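Local coordinates for enoyl-CoA hydratase (Geobacillus kaustophilus, PDB 2PPY), which probably catalyses the hydration of enoyl-CoA thioesters in fatty acid beta-oxidation, at residues Q9-F14 with I22-N27; E35-F40 with E92-I97; I57-V62 with I105-G110. All coordinates share one frame; numbering follows the deposited sequence.

Interaction 1: residues Q9-F14 with I22-N27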
ATOM      1  N   GLN A   9     -13.753   7.082  38.146  1.00 70.41           N
ATOM      2  CA  GLN A   9     -14.091   5.810  38.777  1.00 62.62           C
ATOM      3  C   GLN A   9     -13.420   4.591  38.157  1.00 56.91           C
ATOM      4  O   GLN A   9     -13.180   3.599  38.844  1.00 60.87           O
ATOM      5  CB  GLN A   9     -15.609   5.602  38.795  1.00 60.70           C
ATOM      6  CG  GLN A   9     -16.313   5.894  37.485  1.00 58.89           C
ATOM      7  CD  GLN A   9     -17.764   5.447  37.508  1.00 63.62           C
ATOM      8  OE1 GLN A   9     -18.381   5.361  38.571  1.00 63.16           O
ATOM      9  NE2 GLN A   9     -18.319   5.169  36.333  1.00 59.60           N
ATOM     10  N   TYR A  10     -13.111   4.664  36.867  1.00 48.42           N
ATOM     11  CA  TYR A  10     -12.479   3.545  36.174  1.00 40.37           C
ATOM     12  C   TYR A  10     -10.964   3.671  36.121  1.00 34.42           C
ATOM     13  O   TYR A  10     -10.250   2.670  36.032  1.00 31.34           O
ATOM     14  CB  TYR A  10     -13.010   3.440  34.746  1.00 36.84           C
ATOM     15  CG  TYR A  10     -14.466   3.064  34.637  1.00 36.08           C
ATOM     16  CD1 TYR A  10     -14.870   1.734  34.713  1.00 41.41           C
ATOM     17  CD2 TYR A  10     -15.440   4.036  34.427  1.00 37.66           C
ATOM     18  CE1 TYR A  10     -16.210   1.379  34.578  1.00 43.24           C
ATOM     19  CE2 TYR A  10     -16.780   3.692  34.292  1.00 39.32           C
ATOM     20  CZ  TYR A  10     -17.159   2.365  34.366  1.00 39.20           C
ATOM     21  OH  TYR A  10     -18.484   2.025  34.220  1.00 46.52           O
ATOM     22  N   LEU A  11     -10.469   4.901  36.172  1.00 32.50           N
ATOM     23  CA  LEU A  11      -9.035   5.120  36.094  1.00 30.34           C
ATOM     24  C   LEU A  11      -8.629   6.449  36.708  1.00 29.63           C
ATOM     25  O   LEU A  11      -9.463   7.332  36.909  1.00 24.43           O
ATOM     26  CB  LEU A  11      -8.599   5.056  34.620  1.00 31.93           C
ATOM     27  CG  LEU A  11      -8.096   6.263  33.807  1.00 36.37           C
ATOM     28  CD1 LEU A  11      -8.111   5.868  32.334  1.00 37.59           C
ATOM     29  CD2 LEU A  11      -8.963   7.491  33.991  1.00 34.28           C
ATOM     30  N   THR A  12      -7.336   6.584  36.992  1.00 29.86           N
ATOM     31  CA  THR A  12      -6.785   7.806  37.562  1.00 28.02           C
ATOM     32  C   THR A  12      -5.533   8.211  36.789  1.00 29.15           C
ATOM     33  O   THR A  12      -4.707   7.367  36.437  1.00 30.83           O
ATOM     34  CB  THR A  12      -6.414   7.611  39.049  1.00 31.86           C
ATOM     35  OG1 THR A  12      -7.600   7.352  39.806  1.00 34.48           O
ATOM     36  CG2 THR A  12      -5.733   8.852  39.602  1.00 29.26           C
ATOM     37  N   VAL A  13      -5.400   9.505  36.519  1.00 28.65           N
ATOM     38  CA  VAL A  13      -4.243  10.016  35.796  1.00 25.92           C
ATOM     39  C   VAL A  13      -3.370  10.847  36.731  1.00 27.40           C
ATOM     40  O   VAL A  13      -3.857  11.757  37.399  1.00 30.35           O
ATOM     41  CB  VAL A  13      -4.666  10.906  34.598  1.00 25.41           C
ATOM     42  CG1 VAL A  13      -3.431  11.434  33.880  1.00 26.09           C
ATOM     43  CG2 VAL A  13      -5.531  10.114  33.634  1.00 26.60           C
ATOM     44  N   PHE A  14      -2.084  10.518  36.775  1.00 23.89           N
ATOM     45  CA  PHE A  14      -1.117  11.233  37.603  1.00 25.94           C
ATOM     46  C   PHE A  14      -0.113  11.899  36.669  1.00 29.73           C
ATOM     47  O   PHE A  14       0.405  11.257  35.755  1.00 31.85           O
ATOM     48  CB  PHE A  14      -0.370  10.261  38.523  1.00 32.33           C
ATOM     49  CG  PHE A  14      -1.242   9.589  39.544  1.00 36.92           C
ATOM     50  CD1 PHE A  14      -1.776  10.310  40.607  1.00 38.10           C
ATOM     51  CD2 PHE A  14      -1.525   8.230  39.449  1.00 39.79           C
ATOM     52  CE1 PHE A  14      -2.580   9.686  41.566  1.00 39.95           C
ATOM     53  CE2 PHE A  14      -2.326   7.595  40.400  1.00 39.70           C
ATOM     54  CZ  PHE A  14      -2.855   8.326  41.460  1.00 41.46           C
ATOM     55  N   ILE A  22      -1.425   6.420  33.783  1.00 25.58           N
ATOM     56  CA  ILE A  22      -2.847   6.142  33.744  1.00 22.44           C
ATOM     57  C   ILE A  22      -3.040   4.839  34.507  1.00 26.23           C
ATOM     58  O   ILE A  22      -2.698   3.761  34.010  1.00 21.53           O
ATOM     59  CB  ILE A  22      -3.348   5.972  32.295  1.00 18.93           C
ATOM     60  CG1 ILE A  22      -2.990   7.211  31.466  1.00 14.55           C
ATOM     61  CG2 ILE A  22      -4.855   5.757  32.297  1.00 18.32           C
ATOM     62  CD1 ILE A  22      -3.398   7.125  29.995  1.00 18.31           C
ATOM     63  N   HIS A  23      -3.556   4.943  35.728  1.00 25.12           N
ATOM     64  CA  HIS A  23      -3.784   3.762  36.546  1.00 24.00           C
ATOM     65  C   HIS A  23      -5.185   3.231  36.319  1.00 24.80           C
ATOM     66  O   HIS A  23      -6.158   3.977  36.384  1.00 23.77           O
ATOM     67  CB  HIS A  23      -3.585   4.084  38.027  1.00 26.07           C
ATOM     68  CG  HIS A  23      -2.157   4.310  38.408  1.00 27.12           C
ATOM     69  ND1 HIS A  23      -1.467   3.462  39.249  1.00 28.88           N
ATOM     70  CD2 HIS A  23      -1.283   5.284  38.058  1.00 24.14           C
ATOM     71  CE1 HIS A  23      -0.232   3.906  39.402  1.00 32.53           C
ATOM     72  NE2 HIS A  23      -0.095   5.010  38.691  1.00 32.43           N
ATOM     73  N   LEU A  24      -5.279   1.934  36.051  1.00 26.88           N
ATOM     74  CA  LEU A  24      -6.561   1.298  35.813  1.00 25.15           C
ATOM     75  C   LEU A  24      -7.069   0.618  37.088  1.00 26.15           C
ATOM     76  O   LEU A  24      -6.359  -0.175  37.702  1.00 23.60           O
ATOM     77  CB  LEU A  24      -6.425   0.259  34.697  1.00 25.36           C
ATOM     78  CG  LEU A  24      -5.750   0.724  33.397  1.00 27.34           C
ATOM     79  CD1 LEU A  24      -5.685  -0.437  32.411  1.00 28.34           C
ATOM     80  CD2 LEU A  24      -6.519   1.885  32.795  1.00 20.62           C
ATOM     81  N   HIS A  25      -8.293   0.946  37.483  1.00 26.17           N
ATOM     82  CA  HIS A  25      -8.916   0.357  38.664  1.00 29.83           C
ATOM     83  C   HIS A  25     -10.409   0.204  38.392  1.00 31.33           C
ATOM     84  O   HIS A  25     -11.228   0.943  38.923  1.00 33.27           O
ATOM     85  CB  HIS A  25      -8.687   1.232  39.913  1.00 25.00           C
ATOM     86  CG  HIS A  25      -9.009   2.683  39.710  1.00 19.13           C
ATOM     87  ND1 HIS A  25      -8.035   3.653  39.635  1.00 28.00           N
ATOM     88  CD2 HIS A  25     -10.194   3.327  39.584  1.00 18.92           C
ATOM     89  CE1 HIS A  25      -8.605   4.835  39.472  1.00 20.70           C
ATOM     90  NE2 HIS A  25      -9.914   4.664  39.436  1.00 23.39           N
ATOM     91  N   ILE A  26     -10.756  -0.774  37.563  1.00 29.86           N
ATOM     92  CA  ILE A  26     -12.138  -1.007  37.184  1.00 30.64           C
ATOM     93  C   ILE A  26     -12.839  -2.059  38.036  1.00 34.67           C
ATOM     94  O   ILE A  26     -13.973  -1.870  38.477  1.00 34.05           O
ATOM     95  CB  ILE A  26     -12.225  -1.451  35.718  1.00 28.19           C
ATOM     96  CG1 ILE A  26     -11.399  -0.508  34.842  1.00 30.40           C
ATOM     97  CG2 ILE A  26     -13.671  -1.466  35.258  1.00 21.57           C
ATOM     98  CD1 ILE A  26     -11.075  -1.079  33.473  1.00 32.77           C
ATOM     99  N   ASN A  27     -12.164  -3.181  38.246  1.00 30.83           N
ATOM    100  CA  ASN A  27     -12.722  -4.273  39.029  1.00 30.67           C
ATOM    101  C   ASN A  27     -11.689  -5.375  39.212  1.00 30.75           C
ATOM    102  O   ASN A  27     -10.528  -5.220  38.839  1.00 29.50           O
ATOM    103  CB  ASN A  27     -13.993  -4.835  38.358  1.00 27.13           C
ATOM    104  CG  ASN A  27     -13.780  -5.220  36.906  1.00 31.60           C
ATOM    105  OD1 ASN A  27     -12.734  -5.754  36.544  1.00 28.41           O
ATOM    106  ND2 ASN A  27     -14.789  -4.973  36.067  1.00 23.00           N
TER

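Interaction 2: residues E35-F40 with E92-I97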
ATOM      1  N   GLU A  35     -18.036   2.872  29.014  1.00 21.48           N
ATOM      2  CA  GLU A  35     -17.688   4.006  29.854  1.00 23.77           C
ATOM      3  C   GLU A  35     -16.187   4.053  30.157  1.00 23.18           C
ATOM      4  O   GLU A  35     -15.599   5.133  30.232  1.00 22.35           O
ATOM      5  CB  GLU A  35     -18.495   3.957  31.156  1.00 28.22           C
ATOM      6  CG  GLU A  35     -18.451   5.236  31.968  1.00 40.66           C
ATOM      7  CD  GLU A  35     -18.928   6.448  31.185  1.00 53.07           C
ATOM      8  OE1 GLU A  35     -20.042   6.397  30.615  1.00 53.29           O
ATOM      9  OE2 GLU A  35     -18.187   7.455  31.146  1.00 56.96           O
ATOM     10  N   PHE A  36     -15.563   2.891  30.335  1.00 20.83           N
ATOM     11  CA  PHE A  36     -14.131   2.874  30.607  1.00 23.28           C
ATOM     12  C   PHE A  36     -13.374   3.512  29.454  1.00 21.47           C
ATOM     13  O   PHE A  36     -12.533   4.387  29.660  1.00 20.19           O
ATOM     14  CB  PHE A  36     -13.596   1.453  30.783  1.00 26.25           C
ATOM     15  CG  PHE A  36     -12.097   1.367  30.635  1.00 26.76           C
ATOM     16  CD1 PHE A  36     -11.258   1.960  31.575  1.00 25.79           C
ATOM     17  CD2 PHE A  36     -11.526   0.751  29.524  1.00 28.58           C
ATOM     18  CE1 PHE A  36      -9.868   1.955  31.403  1.00 24.37           C
ATOM     19  CE2 PHE A  36     -10.137   0.740  29.342  1.00 22.66           C
ATOM     20  CZ  PHE A  36      -9.308   1.342  30.286  1.00 18.43           C
ATOM     21  N   TYR A  37     -13.667   3.056  28.239  1.00 24.64           N
ATOM     22  CA  TYR A  37     -12.997   3.584  27.059  1.00 17.61           C
ATOM     23  C   TYR A  37     -13.287   5.053  26.822  1.00 19.40           C
ATOM     24  O   TYR A  37     -12.453   5.770  26.269  1.00 21.68           O
ATOM     25  CB  TYR A  37     -13.349   2.748  25.828  1.00 19.70           C
ATOM     26  CG  TYR A  37     -12.233   1.790  25.463  1.00 20.34           C
ATOM     27  CD1 TYR A  37     -11.048   2.262  24.895  1.00 21.22           C
ATOM     28  CD2 TYR A  37     -12.333   0.426  25.741  1.00 21.13           C
ATOM     29  CE1 TYR A  37      -9.988   1.400  24.612  1.00 26.74           C
ATOM     30  CE2 TYR A  37     -11.276  -0.446  25.462  1.00 28.12           C
ATOM     31  CZ  TYR A  37     -10.107   0.050  24.897  1.00 25.66           C
ATOM     32  OH  TYR A  37      -9.063  -0.800  24.608  1.00 25.39           O
ATOM     33  N   LYS A  38     -14.459   5.510  27.251  1.00 16.86           N
ATOM     34  CA  LYS A  38     -14.797   6.917  27.094  1.00 21.83           C
ATOM     35  C   LYS A  38     -13.863   7.720  27.998  1.00 19.09           C
ATOM     36  O   LYS A  38     -13.426   8.810  27.636  1.00 19.71           O
ATOM     37  CB  LYS A  38     -16.268   7.155  27.458  1.00 20.91           C
ATOM     38  CG  LYS A  38     -17.226   6.516  26.458  1.00 24.08           C
ATOM     39  CD  LYS A  38     -18.664   6.477  26.947  1.00 35.02           C
ATOM     40  CE  LYS A  38     -19.250   7.861  27.118  1.00 42.88           C
ATOM     41  NZ  LYS A  38     -20.676   7.775  27.544  1.00 54.37           N
ATOM     42  N   GLU A  39     -13.532   7.160  29.160  1.00 20.92           N
ATOM     43  CA  GLU A  39     -12.626   7.828  30.088  1.00 19.49           C
ATOM     44  C   GLU A  39     -11.182   7.726  29.597  1.00 20.25           C
ATOM     45  O   GLU A  39     -10.420   8.687  29.689  1.00 17.18           O
ATOM     46  CB  GLU A  39     -12.727   7.220  31.491  1.00 29.49           C
ATOM     47  CG  GLU A  39     -14.113   7.296  32.125  1.00 40.32           C
ATOM     48  CD  GLU A  39     -14.071   7.119  33.635  1.00 47.89           C
ATOM     49  OE1 GLU A  39     -13.376   6.199  34.108  1.00 50.11           O
ATOM     50  OE2 GLU A  39     -14.734   7.899  34.350  1.00 47.89           O
ATOM     51  N   PHE A  40     -10.808   6.558  29.078  1.00 18.97           N
ATOM     52  CA  PHE A  40      -9.453   6.352  28.571  1.00 19.38           C
ATOM     53  C   PHE A  40      -9.208   7.301  27.394  1.00 18.71           C
ATOM     54  O   PHE A  40      -8.124   7.877  27.259  1.00 17.93           O
ATOM     55  CB  PHE A  40      -9.262   4.899  28.119  1.00 20.85           C
ATOM     56  CG  PHE A  40      -7.826   4.532  27.847  1.00 24.86           C
ATOM     57  CD1 PHE A  40      -6.877   4.593  28.861  1.00 27.88           C
ATOM     58  CD2 PHE A  40      -7.421   4.129  26.580  1.00 28.19           C
ATOM     59  CE1 PHE A  40      -5.547   4.251  28.620  1.00 31.02           C
ATOM     60  CE2 PHE A  40      -6.092   3.785  26.328  1.00 31.31           C
ATOM     61  CZ  PHE A  40      -5.153   3.849  27.350  1.00 25.33           C
ATOM     62  N   GLU A  92     -10.862   3.058  17.587  1.00 14.36           N
ATOM     63  CA  GLU A  92     -10.462   4.422  17.269  1.00 16.02           C
ATOM     64  C   GLU A  92      -9.718   5.036  18.451  1.00 17.07           C
ATOM     65  O   GLU A  92      -8.793   5.830  18.273  1.00 12.22           O
ATOM     66  CB  GLU A  92     -11.690   5.267  16.911  1.00 16.04           C
ATOM     67  CG  GLU A  92     -12.435   4.744  15.684  1.00 22.58           C
ATOM     68  CD  GLU A  92     -13.601   5.623  15.268  1.00 21.26           C
ATOM     69  OE1 GLU A  92     -14.282   6.164  16.162  1.00 21.56           O
ATOM     70  OE2 GLU A  92     -13.846   5.756  14.047  1.00 17.03           O
ATOM     71  N   THR A  93     -10.118   4.662  19.663  1.00 14.15           N
ATOM     72  CA  THR A  93      -9.452   5.185  20.850  1.00 16.40           C
ATOM     73  C   THR A  93      -8.019   4.658  20.868  1.00 17.27           C
ATOM     74  O   THR A  93      -7.068   5.424  21.011  1.00 16.32           O
ATOM     75  CB  THR A  93     -10.171   4.751  22.139  1.00 16.34           C
ATOM     76  OG1 THR A  93     -11.492   5.313  22.157  1.00 19.23           O
ATOM     77  CG2 THR A  93      -9.398   5.231  23.373  1.00 13.75           C
ATOM     78  N   LEU A  94      -7.866   3.348  20.707  1.00 15.38           N
ATOM     79  CA  LEU A  94      -6.537   2.758  20.698  1.00 16.92           C
ATOM     80  C   LEU A  94      -5.706   3.330  19.545  1.00 14.98           C
ATOM     81  O   LEU A  94      -4.507   3.549  19.694  1.00  9.86           O
ATOM     82  CB  LEU A  94      -6.624   1.230  20.585  1.00 12.38           C
ATOM     83  CG  LEU A  94      -7.247   0.488  21.778  1.00 18.77           C
ATOM     84  CD1 LEU A  94      -7.001  -1.012  21.612  1.00 10.59           C
ATOM     85  CD2 LEU A  94      -6.632   0.975  23.104  1.00  9.55           C
ATOM     86  N   ASP A  95      -6.345   3.591  18.408  1.00 14.68           N
ATOM     87  CA  ASP A  95      -5.634   4.138  17.253  1.00 16.40           C
ATOM     88  C   ASP A  95      -4.972   5.488  17.546  1.00 16.28           C
ATOM     89  O   ASP A  95      -3.940   5.820  16.956  1.00 17.33           O
ATOM     90  CB  ASP A  95      -6.578   4.320  16.050  1.00 16.55           C
ATOM     91  CG  ASP A  95      -7.180   3.013  15.559  1.00 19.78           C
ATOM     92  OD1 ASP A  95      -6.549   1.949  15.729  1.00 20.81           O
ATOM     93  OD2 ASP A  95      -8.288   3.058  14.980  1.00 22.90           O
ATOM     94  N   LYS A  96      -5.571   6.266  18.444  1.00 13.78           N
ATOM     95  CA  LYS A  96      -5.051   7.588  18.788  1.00 11.36           C
ATOM     96  C   LYS A  96      -3.645   7.607  19.398  1.00 12.10           C
ATOM     97  O   LYS A  96      -2.924   8.596  19.276  1.00 14.28           O
ATOM     98  CB  LYS A  96      -6.044   8.297  19.717  1.00 12.14           C
ATOM     99  CG  LYS A  96      -7.395   8.528  19.040  1.00 13.20           C
ATOM    100  CD  LYS A  96      -8.474   9.078  19.969  1.00 14.25           C
ATOM    101  CE  LYS A  96      -8.239  10.538  20.331  1.00 18.33           C
ATOM    102  NZ  LYS A  96      -9.498  11.169  20.830  1.00 20.32           N
ATOM    103  N   ILE A  97      -3.251   6.513  20.041  1.00 12.79           N
ATOM    104  CA  ILE A  97      -1.936   6.428  20.670  1.00 15.97           C
ATOM    105  C   ILE A  97      -0.774   6.570  19.679  1.00 17.30           C
ATOM    106  O   ILE A  97       0.170   7.322  19.923  1.00 23.78           O
ATOM    107  CB  ILE A  97      -1.790   5.091  21.450  1.00 15.63           C
ATOM    108  CG1 ILE A  97      -2.819   5.047  22.583  1.00 11.78           C
ATOM    109  CG2 ILE A  97      -0.383   4.962  22.024  1.00 16.83           C
ATOM    110  CD1 ILE A  97      -2.851   3.744  23.343  1.00 14.39           C
TER

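Interaction 3: residues I57-V62 with I105-G110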
ATOM      1  N   ILE A  57       2.701   6.192  30.938  1.00 17.76           N
ATOM      2  CA  ILE A  57       2.807   4.815  31.389  1.00 17.06           C
ATOM      3  C   ILE A  57       1.412   4.333  31.760  1.00 17.77           C
ATOM      4  O   ILE A  57       0.719   4.959  32.559  1.00 18.76           O
ATOM      5  CB  ILE A  57       3.687   4.666  32.648  1.00 15.19           C
ATOM      6  CG1 ILE A  57       5.093   5.198  32.392  1.00  9.83           C
ATOM      7  CG2 ILE A  57       3.764   3.194  33.036  1.00 14.87           C
ATOM      8  CD1 ILE A  57       5.971   5.206  33.646  1.00 13.19           C
ATOM      9  N   VAL A  58       0.992   3.224  31.177  1.00 18.74           N
ATOM     10  CA  VAL A  58      -0.312   2.690  31.510  1.00 21.18           C
ATOM     11  C   VAL A  58      -0.072   1.496  32.424  1.00 22.51           C
ATOM     12  O   VAL A  58       0.631   0.559  32.056  1.00 20.99           O
ATOM     13  CB  VAL A  58      -1.074   2.251  30.247  1.00 15.38           C
ATOM     14  CG1 VAL A  58      -2.454   1.723  30.625  1.00 16.89           C
ATOM     15  CG2 VAL A  58      -1.192   3.429  29.283  1.00  9.62           C
HETATM   16  N   MSE A  59      -0.619   1.558  33.635  1.00 20.73           N
HETATM   17  CA  MSE A  59      -0.467   0.465  34.587  1.00 23.82           C
HETATM   18  C   MSE A  59      -1.774   0.140  35.292  1.00 21.13           C
HETATM   19  O   MSE A  59      -2.758   0.865  35.162  1.00 20.03           O
HETATM   20  CB  MSE A  59       0.641   0.770  35.608  1.00 28.39           C
HETATM   21  CG  MSE A  59       0.767   2.217  36.048  1.00 36.74           C
HETATM   22 SE   MSE A  59       2.138   2.440  37.424  1.00 48.92          SE
HETATM   23  CE  MSE A  59       3.695   2.756  36.335  1.00 38.77           C
ATOM     24  N   SER A  60      -1.780  -0.966  36.026  1.00 25.57           N
ATOM     25  CA  SER A  60      -2.969  -1.421  36.734  1.00 26.32           C
ATOM     26  C   SER A  60      -2.765  -1.458  38.241  1.00 27.61           C
ATOM     27  O   SER A  60      -1.686  -1.818  38.718  1.00 28.29           O
ATOM     28  CB  SER A  60      -3.353  -2.821  36.240  1.00 26.67           C
ATOM     29  OG  SER A  60      -4.413  -3.375  37.001  1.00 18.57           O
ATOM     30  N   ASP A  61      -3.802  -1.086  38.985  1.00 26.78           N
ATOM     31  CA  ASP A  61      -3.733  -1.101  40.442  1.00 27.52           C
ATOM     32  C   ASP A  61      -4.390  -2.368  40.970  1.00 30.27           C
ATOM     33  O   ASP A  61      -4.526  -2.545  42.179  1.00 35.43           O
ATOM     34  CB  ASP A  61      -4.441   0.115  41.047  1.00 27.17           C
ATOM     35  CG  ASP A  61      -3.778   1.426  40.677  1.00 28.64           C
ATOM     36  OD1 ASP A  61      -2.530   1.470  40.600  1.00 31.61           O
ATOM     37  OD2 ASP A  61      -4.508   2.420  40.482  1.00 36.93           O
ATOM     38  N   VAL A  62      -4.808  -3.242  40.060  1.00 29.44           N
ATOM     39  CA  VAL A  62      -5.446  -4.495  40.442  1.00 29.87           C
ATOM     40  C   VAL A  62      -4.381  -5.586  40.582  1.00 32.62           C
ATOM     41  O   VAL A  62      -3.586  -5.825  39.670  1.00 27.61           O
ATOM     42  CB  VAL A  62      -6.508  -4.919  39.407  1.00 30.61           C
ATOM     43  CG1 VAL A  62      -7.160  -6.229  39.826  1.00 27.97           C
ATOM     44  CG2 VAL A  62      -7.564  -3.826  39.282  1.00 32.95           C
ATOM     45  N   ILE A 105       3.806   3.555  27.106  1.00 19.33           N
ATOM     46  CA  ILE A 105       4.396   2.317  27.600  1.00 18.87           C
ATOM     47  C   ILE A 105       3.377   1.558  28.441  1.00 21.97           C
ATOM     48  O   ILE A 105       2.778   2.121  29.357  1.00 23.33           O
ATOM     49  CB  ILE A 105       5.629   2.593  28.494  1.00 13.20           C
ATOM     50  CG1 ILE A 105       6.623   3.488  27.757  1.00 11.55           C
ATOM     51  CG2 ILE A 105       6.306   1.273  28.886  1.00  6.07           C
ATOM     52  CD1 ILE A 105       7.799   3.904  28.617  1.00 14.15           C
ATOM     53  N   ALA A 106       3.183   0.285  28.126  1.00 17.30           N
ATOM     54  CA  ALA A 106       2.258  -0.550  28.878  1.00 17.64           C
ATOM     55  C   ALA A 106       3.057  -1.255  29.967  1.00 23.73           C
ATOM     56  O   ALA A 106       3.955  -2.041  29.669  1.00 20.73           O
ATOM     57  CB  ALA A 106       1.619  -1.574  27.964  1.00 14.12           C
ATOM     58  N   CYS A 107       2.744  -0.962  31.225  1.00 25.22           N
ATOM     59  CA  CYS A 107       3.440  -1.590  32.342  1.00 23.87           C
ATOM     60  C   CYS A 107       2.623  -2.806  32.758  1.00 23.86           C
ATOM     61  O   CYS A 107       1.645  -2.683  33.494  1.00 23.96           O
ATOM     62  CB  CYS A 107       3.562  -0.615  33.516  1.00 20.29           C
ATOM     63  SG  CYS A 107       4.586  -1.239  34.881  1.00 23.39           S
ATOM     64  N   LEU A 108       3.030  -3.981  32.290  1.00 20.18           N
ATOM     65  CA  LEU A 108       2.301  -5.206  32.584  1.00 19.20           C
ATOM     66  C   LEU A 108       2.795  -5.937  33.834  1.00 22.03           C
ATOM     67  O   LEU A 108       3.887  -6.511  33.848  1.00 20.55           O
ATOM     68  CB  LEU A 108       2.363  -6.125  31.361  1.00 16.15           C
ATOM     69  CG  LEU A 108       1.966  -5.440  30.043  1.00 15.85           C
ATOM     70  CD1 LEU A 108       2.166  -6.411  28.881  1.00 16.93           C
ATOM     71  CD2 LEU A 108       0.509  -4.968  30.107  1.00 15.36           C
ATOM     72  N   GLU A 109       1.977  -5.912  34.883  1.00 20.65           N
ATOM     73  CA  GLU A 109       2.323  -6.563  36.142  1.00 23.62           C
ATOM     74  C   GLU A 109       1.420  -7.747  36.456  1.00 21.97           C
ATOM     75  O   GLU A 109       1.645  -8.465  37.427  1.00 26.28           O
ATOM     76  CB  GLU A 109       2.262  -5.557  37.291  1.00 22.70           C
ATOM     77  CG  GLU A 109       3.384  -4.537  37.278  1.00 26.57           C
ATOM     78  CD  GLU A 109       3.207  -3.473  38.341  1.00 32.20           C
ATOM     79  OE1 GLU A 109       2.308  -2.621  38.186  1.00 33.64           O
ATOM     80  OE2 GLU A 109       3.962  -3.493  39.337  1.00 34.77           O
ATOM     81  N   GLY A 110       0.396  -7.949  35.633  1.00 25.21           N
ATOM     82  CA  GLY A 110      -0.517  -9.058  35.849  1.00 24.97           C
ATOM     83  C   GLY A 110      -1.014  -9.635  34.539  1.00 24.61           C
ATOM     84  O   GLY A 110      -0.495  -9.306  33.476  1.00 25.59           O
TER
HETATM   85  O   HOH W   1       0.689  -2.589  36.026  1.00 20.00           O

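Interaction 1: residues Q9-F14 with I22-N27
The backbone oxygen of T12 is met by two groups of the strand across from it. H23 N bonds T12 O at 2.8 Å. I22 CA adds a longer CA-H...O contact to the same oxygen. T12 N returns a bond to H23 O at 2.9 Å, so T12 and H23 form an antiparallel hydrogen-bonded pair. L11 with L24 and V13 with I22 are the non-hydrogen-bonded pairs beside it. Past the end of the strand, H25 N bonds Y10 O at 3.0 Å.

The face that carries T12 and H23 holds the aromatic pair. The F14 ring turns an edge to the face of the H23 imidazole, with the planes at 85° and the centroids 5.0 Å apart. In both residues CG lies anti to the carbonyl carbon (chi1 -65° for F14, -72° for H23). The ring of F14 thereby leans over the neighbouring strand, and CD2 and CE2 do the touching. H23 ND1 is bonded to D61 and NE2 to E21, which fixes the turn of the imidazole.

The other face is aliphatic. L11 CD1 presses on I22 CG2 at 3.3 Å, tighter than usual carbon contact, while L11 CB meets L24 CD2 more loosely. Helix 34-48 lies against this side through F36 and F40. Near the open end of the hairpin, I26 CG2 meets the Y10 ring at its edge, 3.5 Å from CD1.

The hairpin of strands 11-16 and 19-24 thus has one aliphatic face, toward helix 34-48, and one where polar and aromatic groups mix. With D61 and E21 both on its imidazole, H23 may be biased toward the protonated form.

Interaction 2: residues E35-F40 with E92-I97
An unusual chi1 of -102° swings the Y37 ring from helix 34-48 toward helix 80-99. F40, one turn later, has CG anti to the backbone N (chi1 -168°), and its ring also reaches across. T93, L94 and I97 receive the two rings.

T93 CG2 stands at the edge of the Y37 ring, near its plane, 3.7 Å from CD1. The same methyl lies 3.9 Å from F40 CD2, so it touches both aromatic side chains. The polar partner of T93 OG1 is F89 O in its own helix.

L94 meets Y37 further out. Its CD2 comes to the same ring edge, 3.7 Å from Y37 CE1 and 3.4 Å from Y37 OH. The two side chains cross at about a right angle. L94 CD2 also approaches F40 CE2, at 4.3 Å, and I97 CD1 lies at the edge of the F40 ring.

The helix segments run nearly parallel, at 26°, with axes 10.4 Å apart at the closest point. This wide spacing is filled by the large rings. All five touching residues are buried. Around them, M119 packs on Y37 and L94, and Y32 sets its ring edge-to-face with Y37. Polar bonds flank the apolar patch: K96 forms a salt bridge with D45 of helix 34-48, and E92 pairs with R48 and R99 of a second subunit.

Helix 34-48 leads to strand 55-60 and helix 80-99 to strand 103-108. Such helix packing beside the central sheet belongs to the crotonase fold, and helix 80-99 also meets a neighbouring subunit here.

Interaction 3: residues I57-V62 with I105-G110
I57 and C107 lean together on one face of a parallel strand pair in the central sheet of the crotonase fold. With chi1 at -58° the CG1 arm of I57 runs beside the backbone N, and the CG2 methyl is left to meet C107 CB at 3.8 Å. M59, a selenomethionine, comes to the same carbon through its CB, at 3.9 Å. C107 CB therefore touches two side chains of strand 55-60. I105 lies on this face too, paired with I57. V58 and A106 point to the other face, where F66 packs on V58.

Two backbone bonds join the strands. V58 N gives to I105 O at 2.8 Å, and C107 N gives to V58 O at 2.7 Å. Beyond them the chains separate, and a water bridges the two segments. E109 extends beyond CG to reach this water, while R194 holds its OE1 in a salt bridge. R194 also pairs with D61, so one arginine links the ends of both segments. S60 OG accepts from V62 N in an ST turn.

The water accepts from S60 N and donates to C107 O and to E109 OE1, the last two at 2.7 Å each.

Interactions 1 and 3 share one sheet, in which strands 19-24 and 55-60 are neighbours; their centres lie about 10 Å apart. I22 N bonds I57 O at 2.9 Å, and the bond from H23 ND1 to D61 OD1, 2.6 Å long, joins the hairpin to the end of strand 55-60. Interaction 2 lies on the face that L24 and I22 line. L24 CD2 touches F36 CE1 at 3.6 Å, and Y10 N probably bonds E39 OE1 at 3.2 Å. Interactions 2 and 3 do not touch, but their segments alternate along the chain: 35-40, 57-62, 92-97, then 105-110.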